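Putative transcriptional regulator (Listeria innocua, PDB 3LWF) probably binds DNA as a dimeric, winged-helix transcriptional regulator of the Rrf2 family. Local coordinates at residues E115-A118 / Q119-L122; L122-R125 / M126-V130. All blocks are in the same frame, centred on the assembly; numbering follows the deposited sequence.

Contact 1: residues E115-A118 / Q119-L122; sequences EEAA and QREL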
ATOM      1  N   GLU A 115      14.258   5.265  12.247  1.00 42.67           N
ATOM      2  CA  GLU A 115      13.312   6.238  11.702  1.00 39.43           C
ATOM      3  C   GLU A 115      12.763   7.088  12.793  1.00 35.65           C
ATOM      4  O   GLU A 115      12.676   6.657  13.945  1.00 37.12           O
ATOM      5  CB  GLU A 115      12.166   5.581  10.930  1.00 38.46           C
ATOM      6  CG  GLU A 115      12.582   5.338   9.523  1.00 40.71           C
ATOM      7  CD  GLU A 115      11.577   4.577   8.699  1.00 45.55           C
ATOM      8  OE1 GLU A 115      10.491   4.214   9.230  1.00 28.88           O
ATOM      9  OE2 GLU A 115      11.904   4.368   7.500  1.00 37.72           O
ATOM     10  N   GLU A 116      12.431   8.316  12.425  1.00 32.44           N
ATOM     11  CA  GLU A 116      11.870   9.244  13.364  1.00 32.50           C
ATOM     12  C   GLU A 116      10.398   9.514  13.066  1.00 28.25           C
ATOM     13  O   GLU A 116       9.827   8.996  12.104  1.00 26.71           O
ATOM     14  CB  GLU A 116      12.724  10.510  13.364  1.00 33.63           C
ATOM     15  CG  GLU A 116      14.077  10.280  14.082  1.00 40.90           C
ATOM     16  CD  GLU A 116      15.236  11.161  13.573  1.00 47.43           C
ATOM     17  OE1 GLU A 116      15.249  11.584  12.394  1.00 57.55           O
ATOM     18  OE2 GLU A 116      16.181  11.385  14.343  1.00 49.38           O
ATOM     19  N   ALA A 117       9.774  10.316  13.916  1.00 27.37           N
ATOM     20  CA  ALA A 117       8.339  10.561  13.833  1.00 25.20           C
ATOM     21  C   ALA A 117       7.900  11.080  12.446  1.00 23.03           C
ATOM     22  O   ALA A 117       6.868  10.673  11.931  1.00 20.82           O
ATOM     23  CB  ALA A 117       7.891  11.507  14.964  1.00 24.41           C
ATOM     24  N   ALA A 118       8.701  11.949  11.835  1.00 23.68           N
ATOM     25  CA  ALA A 118       8.340  12.537  10.532  1.00 21.31           C
ATOM     26  C   ALA A 118       8.138  11.473   9.471  1.00 21.64           C
ATOM     27  O   ALA A 118       7.154  11.522   8.705  1.00 23.41           O
ATOM     28  CB  ALA A 118       9.380  13.602  10.099  1.00 20.94           C
ATOM     29  N   GLN A 119       9.025  10.477   9.437  1.00 21.67           N
ATOM     30  CA  GLN A 119       8.874   9.361   8.496  0.50 21.94           C
ATOM     31  C   GLN A 119       7.701   8.460   8.861  1.00 22.32           C
ATOM     32  O   GLN A 119       6.960   8.040   7.989  1.00 18.93           O
ATOM     33  CB  GLN A 119      10.154   8.520   8.371  0.50 23.33           C
ATOM     34  CG  GLN A 119      11.285   9.244   7.664  0.50 26.07           C
ATOM     35  CD  GLN A 119      12.148   8.326   6.802  0.50 31.09           C
ATOM     36  OE1 GLN A 119      13.375   8.403   6.862  0.50 32.76           O
ATOM     37  NE2 GLN A 119      11.510   7.470   5.980  0.50 13.55           N
ATOM     38  N   ARG A 120       7.527   8.170  10.149  1.00 21.11           N
ATOM     39  CA  ARG A 120       6.412   7.376  10.584  1.00 25.79           C
ATOM     40  C   ARG A 120       5.058   7.981  10.220  1.00 24.41           C
ATOM     41  O   ARG A 120       4.095   7.251   9.967  1.00 21.54           O
ATOM     42  CB  ARG A 120       6.515   7.073  12.078  1.00 29.34           C
ATOM     43  CG  ARG A 120       7.683   6.041  12.351  1.00 41.28           C
ATOM     44  CD  ARG A 120       7.568   5.347  13.703  1.00 44.17           C
ATOM     45  NE  ARG A 120       7.498   6.319  14.802  1.00 54.09           N
ATOM     46  CZ  ARG A 120       8.555   6.827  15.446  1.00 51.59           C
ATOM     47  NH1 ARG A 120       9.799   6.455  15.116  1.00 53.64           N
ATOM     48  NH2 ARG A 120       8.375   7.709  16.429  1.00 47.37           N
ATOM     49  N   GLU A 121       4.997   9.306  10.155  1.00 24.32           N
ATOM     50  CA  GLU A 121       3.754   9.994   9.770  1.00 22.88           C
ATOM     51  C   GLU A 121       3.391   9.642   8.342  1.00 21.85           C
ATOM     52  O   GLU A 121       2.206   9.460   8.016  1.00 20.01           O
ATOM     53  CB  GLU A 121       3.907  11.511   9.940  1.00 22.59           C
ATOM     54  CG  GLU A 121       2.801  12.334   9.370  1.00 24.67           C
ATOM     55  CD  GLU A 121       1.559  12.342  10.221  1.00 23.37           C
ATOM     56  OE1 GLU A 121       1.663  12.068  11.423  1.00 22.80           O
ATOM     57  OE2 GLU A 121       0.486  12.636   9.666  1.00 26.08           O
ATOM     58  N   LEU A 122       4.395   9.485   7.486  1.00 19.28           N
ATOM     59  CA  LEU A 122       4.067   9.108   6.123  1.00 20.59           C
ATOM     60  C   LEU A 122       3.462   7.717   6.089  1.00 21.50           C
ATOM     61  O   LEU A 122       2.539   7.448   5.299  1.00 22.27           O
ATOM     62  CB  LEU A 122       5.285   9.188   5.201  1.00 21.10           C
ATOM     63  CG  LEU A 122       5.007   8.846   3.732  1.00 19.27           C
ATOM     64  CD1 LEU A 122       3.961   9.832   3.246  1.00 18.23           C
ATOM     65  CD2 LEU A 122       6.265   8.903   2.884  1.00 16.55           C
TER

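Contact 2: residues L122-R125 / M126-V130; sequences LWTR and MRNAV. With SO4 (sulfate ion), chain K.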
ATOM      1  N   LEU A 122       4.395   9.485   7.486  1.00 19.28           N
ATOM      2  CA  LEU A 122       4.067   9.108   6.123  1.00 20.59           C
ATOM      3  C   LEU A 122       3.462   7.717   6.089  1.00 21.50           C
ATOM      4  O   LEU A 122       2.539   7.448   5.299  1.00 22.27           O
ATOM      5  CB  LEU A 122       5.285   9.188   5.201  1.00 21.10           C
ATOM      6  CG  LEU A 122       5.007   8.846   3.732  1.00 19.27           C
ATOM      7  CD1 LEU A 122       3.961   9.832   3.246  1.00 18.23           C
ATOM      8  CD2 LEU A 122       6.265   8.903   2.884  1.00 16.55           C
ATOM      9  N   TRP A 123       4.003   6.831   6.919  1.00 20.73           N
ATOM     10  CA  TRP A 123       3.596   5.436   6.879  1.00 23.51           C
ATOM     11  C   TRP A 123       2.191   5.347   7.450  1.00 23.22           C
ATOM     12  O   TRP A 123       1.352   4.643   6.902  1.00 24.57           O
ATOM     13  CB  TRP A 123       4.554   4.524   7.662  1.00 22.90           C
ATOM     14  CG  TRP A 123       6.055   4.533   7.260  1.00 23.84           C
ATOM     15  CD1 TRP A 123       7.099   4.326   8.103  1.00 22.19           C
ATOM     16  CD2 TRP A 123       6.639   4.782   5.961  1.00 18.92           C
ATOM     17  NE1 TRP A 123       8.281   4.430   7.431  1.00 25.77           N
ATOM     18  CE2 TRP A 123       8.030   4.706   6.115  1.00 27.16           C
ATOM     19  CE3 TRP A 123       6.119   5.059   4.692  1.00 28.23           C
ATOM     20  CZ2 TRP A 123       8.906   4.877   5.064  1.00 24.65           C
ATOM     21  CZ3 TRP A 123       6.990   5.249   3.646  1.00 29.57           C
ATOM     22  CH2 TRP A 123       8.376   5.162   3.843  1.00 28.03           C
ATOM     23  N   THR A 124       1.953   6.101   8.526  1.00 24.46           N
ATOM     24  CA  THR A 124       0.641   6.235   9.175  1.00 22.30           C
ATOM     25  C   THR A 124      -0.422   6.633   8.158  1.00 23.43           C
ATOM     26  O   THR A 124      -1.495   5.992   8.042  1.00 21.00           O
ATOM     27  CB  THR A 124       0.729   7.238  10.314  1.00 24.00           C
ATOM     28  OG1 THR A 124       1.641   6.745  11.302  1.00 22.63           O
ATOM     29  CG2 THR A 124      -0.615   7.480  10.983  1.00 23.65           C
ATOM     30  N   ARG A 125      -0.116   7.653   7.371  1.00 23.29           N
ATOM     31  CA  ARG A 125      -1.081   8.148   6.377  1.00 23.17           C
ATOM     32  C   ARG A 125      -1.370   7.143   5.272  1.00 23.42           C
ATOM     33  O   ARG A 125      -2.522   6.985   4.843  1.00 24.36           O
ATOM     34  CB  ARG A 125      -0.623   9.466   5.760  1.00 21.09           C
ATOM     35  CG  ARG A 125      -0.702  10.612   6.740  1.00 22.83           C
ATOM     36  CD  ARG A 125      -0.192  11.910   6.151  1.00 26.47           C
ATOM     37  NE  ARG A 125      -0.266  12.977   7.139  1.00 24.19           N
ATOM     38  CZ  ARG A 125      -0.685  14.217   6.909  1.00 26.54           C
ATOM     39  NH1 ARG A 125      -1.102  14.598   5.715  1.00 28.75           N
ATOM     40  NH2 ARG A 125      -0.687  15.080   7.909  1.00 31.27           N
HETATM   41  N   MSE A 126      -0.325   6.499   4.785  1.00 21.86           N
HETATM   42  CA  MSE A 126      -0.483   5.474   3.761  1.00 24.06           C
HETATM   43  C   MSE A 126      -1.335   4.291   4.271  1.00 24.71           C
HETATM   44  O   MSE A 126      -2.180   3.782   3.532  1.00 23.26           O
HETATM   45  CB  MSE A 126       0.868   4.978   3.309  1.00 20.75           C
HETATM   46  CG  MSE A 126       1.609   5.975   2.493  1.00 24.99           C
HETATM   47 SE   MSE A 126       3.347   5.197   2.015  0.75 32.24          SE
HETATM   48  CE  MSE A 126       3.958   6.557   0.842  1.00 33.38           C
ATOM     49  N   ARG A 127      -1.092   3.899   5.525  1.00 22.22           N
ATOM     50  CA  ARG A 127      -1.757   2.784   6.180  1.00 23.95           C
ATOM     51  C   ARG A 127      -3.239   3.158   6.360  1.00 24.96           C
ATOM     52  O   ARG A 127      -4.122   2.367   6.051  1.00 25.64           O
ATOM     53  CB  ARG A 127      -1.106   2.558   7.555  1.00 23.29           C
ATOM     54  CG  ARG A 127      -1.553   1.315   8.327  1.00 26.79           C
ATOM     55  CD  ARG A 127      -2.871   1.459   9.066  1.00 27.07           C
ATOM     56  NE  ARG A 127      -2.961   2.700   9.809  1.00 27.14           N
ATOM     57  CZ  ARG A 127      -2.330   2.968  10.955  1.00 26.97           C
ATOM     58  NH1 ARG A 127      -1.535   2.092  11.536  1.00 25.96           N
ATOM     59  NH2 ARG A 127      -2.500   4.154  11.524  1.00 31.70           N
ATOM     60  N   ASN A 128      -3.501   4.348   6.904  1.00 24.12           N
ATOM     61  CA  ASN A 128      -4.879   4.822   7.056  1.00 23.74           C
ATOM     62  C   ASN A 128      -5.615   4.810   5.729  1.00 24.14           C
ATOM     63  O   ASN A 128      -6.783   4.388   5.655  1.00 22.78           O
ATOM     64  CB  ASN A 128      -4.933   6.199   7.751  1.00 20.35           C
ATOM     65  CG  ASN A 128      -4.522   6.113   9.205  1.00 22.65           C
ATOM     66  OD1 ASN A 128      -4.362   5.016   9.725  1.00 26.94           O
ATOM     67  ND2 ASN A 128      -4.324   7.246   9.861  1.00 21.87           N
ATOM     68  N   ALA A 129      -4.916   5.205   4.674  1.00 24.72           N
ATOM     69  CA  ALA A 129      -5.541   5.332   3.358  1.00 24.92           C
ATOM     70  C   ALA A 129      -5.955   3.969   2.823  1.00 25.74           C
ATOM     71  O   ALA A 129      -7.072   3.807   2.298  1.00 26.48           O
ATOM     72  CB  ALA A 129      -4.606   6.036   2.371  1.00 22.11           C
ATOM     73  N   VAL A 130      -5.069   2.992   2.920  1.00 25.54           N
ATOM     74  CA  VAL A 130      -5.332   1.688   2.300  1.00 25.63           C
ATOM     75  C   VAL A 130      -6.394   0.949   3.119  1.00 24.27           C
ATOM     76  O   VAL A 130      -7.303   0.322   2.582  1.00 21.28           O
ATOM     77  CB  VAL A 130      -4.057   0.828   2.225  1.00 25.65           C
ATOM     78  CG1 VAL A 130      -4.380  -0.623   1.876  1.00 18.27           C
ATOM     79  CG2 VAL A 130      -3.082   1.452   1.257  1.00 25.95           C
TER
HETATM   80  S   SO4 K 147      -3.923  17.280   6.223  0.50 57.58           S
HETATM   81  O1  SO4 K 147      -2.464  17.137   6.240  0.50 47.82           O
HETATM   82  O2  SO4 K 147      -4.372  17.980   5.015  0.50 56.84           O
HETATM   83  O3  SO4 K 147      -4.585  15.980   6.253  0.50 49.43           O
HETATM   84  O4  SO4 K 147      -4.299  18.066   7.389  0.50 54.40           O

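Contact 1: residues E115-A118 / Q119-L122
Arg120 folds back over the residues that start its own helix: its CG stands anti to the carbonyl carbon (chi1 -71°), and a bend at chi3 (-56°) lays the guanidinium against the peptide joining Glu116 and Ala117. One face of the flat group rests on that peptide, with Glu116 C 3.7 Å above its plane, while at the edge Arg120 NH1 comes 3.1 Å from Glu115 O. Arg120 NH2 lies 4.1 Å from Ala117 CB, since alanine offers only a methyl here, which the guanidinium passes at van der Waals distance. Glu116 occupies the N-cap position, and its carbonyl takes the first turn's bond from Arg120 N to Glu116 O, 3.1 Å and nearly straight at 170°. Glu121 N follows with a 2.9 Å hydrogen bond to Ala117 O. Glu115 and Gln119 have long side chains that cross at about a right angle. Arg27 of the second subunit forms a salt bridge with Glu115, whose other carboxylate oxygen meets Ser111 OG; Glu116 pairs with Lys54 of that subunit. Ala118 packs on Leu34 of the same partner, where a short side chain permits close approach. Acidic side chains at a helix N-terminus should interact favourably with the helix dipole, and here their charges also tie the start of the helix to the second subunit.

Contact 2: residues L122-R125 / M126-V130
Apolar packing joins Leu122, Trp123 and Met126, the last a selenomethionine. Its chain runs extended beyond CG (chi2 179°), carrying Met126 CE to 3.8 Å from Leu122 CG, while SE lies beside the indole. Met126 SE sits in the ring plane, 3.9 Å from Trp123 CE3, a Met-aromatic contact made at the edge. Methionine suits this place because its long unbranched chain can touch leucine and tryptophan at once; Trp123 also meets Phe157 of the second subunit edge-to-face. The methyl Thr124 CG2 makes a van der Waals contact with Arg127 NH2 at 3.9 Å, while Thr124 OG1 hydrogen-bonds back to Arg120 O. Among the polar side chains, Arg127 bends at chi2 and chi3 and turns NE and NH2 side-on to Asn128 OD1, each 2.7 Å away. That oxygen lies almost in the guanidinium plane and accepts from both nitrogens, which limits the turning of the group. Ionic contacts lie with Arg125, whose NH1 and NH2 both donate to sulfate O1, at 2.9 and 3.2 Å, while NE makes a salt bridge to Glu121; the ion is probably from the crystallisation liquor. Backbone bonds such as Asn128 N to Thr124 O, 2.8 Å, complete a regular alpha-helix with apolar and polar sides, the pattern of a dimerisation helix as in Rrf2-family regulators.

Both contacts lie on helix 117-136, contact 1 including the two residues just before it, and their centres are about 11 Å apart. Contact 1 comes first and includes the helix start; contact 2 continues from the shared Leu122 toward the middle. Trp123 NE1 joins them directly, 2.9 Å from Glu115 OE1 in a probable hydrogen bond, so the indole of contact 2 reaches back to the residues leading into the helix. The centre of contact 1 is about 30 Å from that of the chain and the centre of contact 2 about 20 Å, which means the helix projects well away from the bulk of its own subunit. Both contacts touch the second subunit, consistent with a long helix that holds the dimer together.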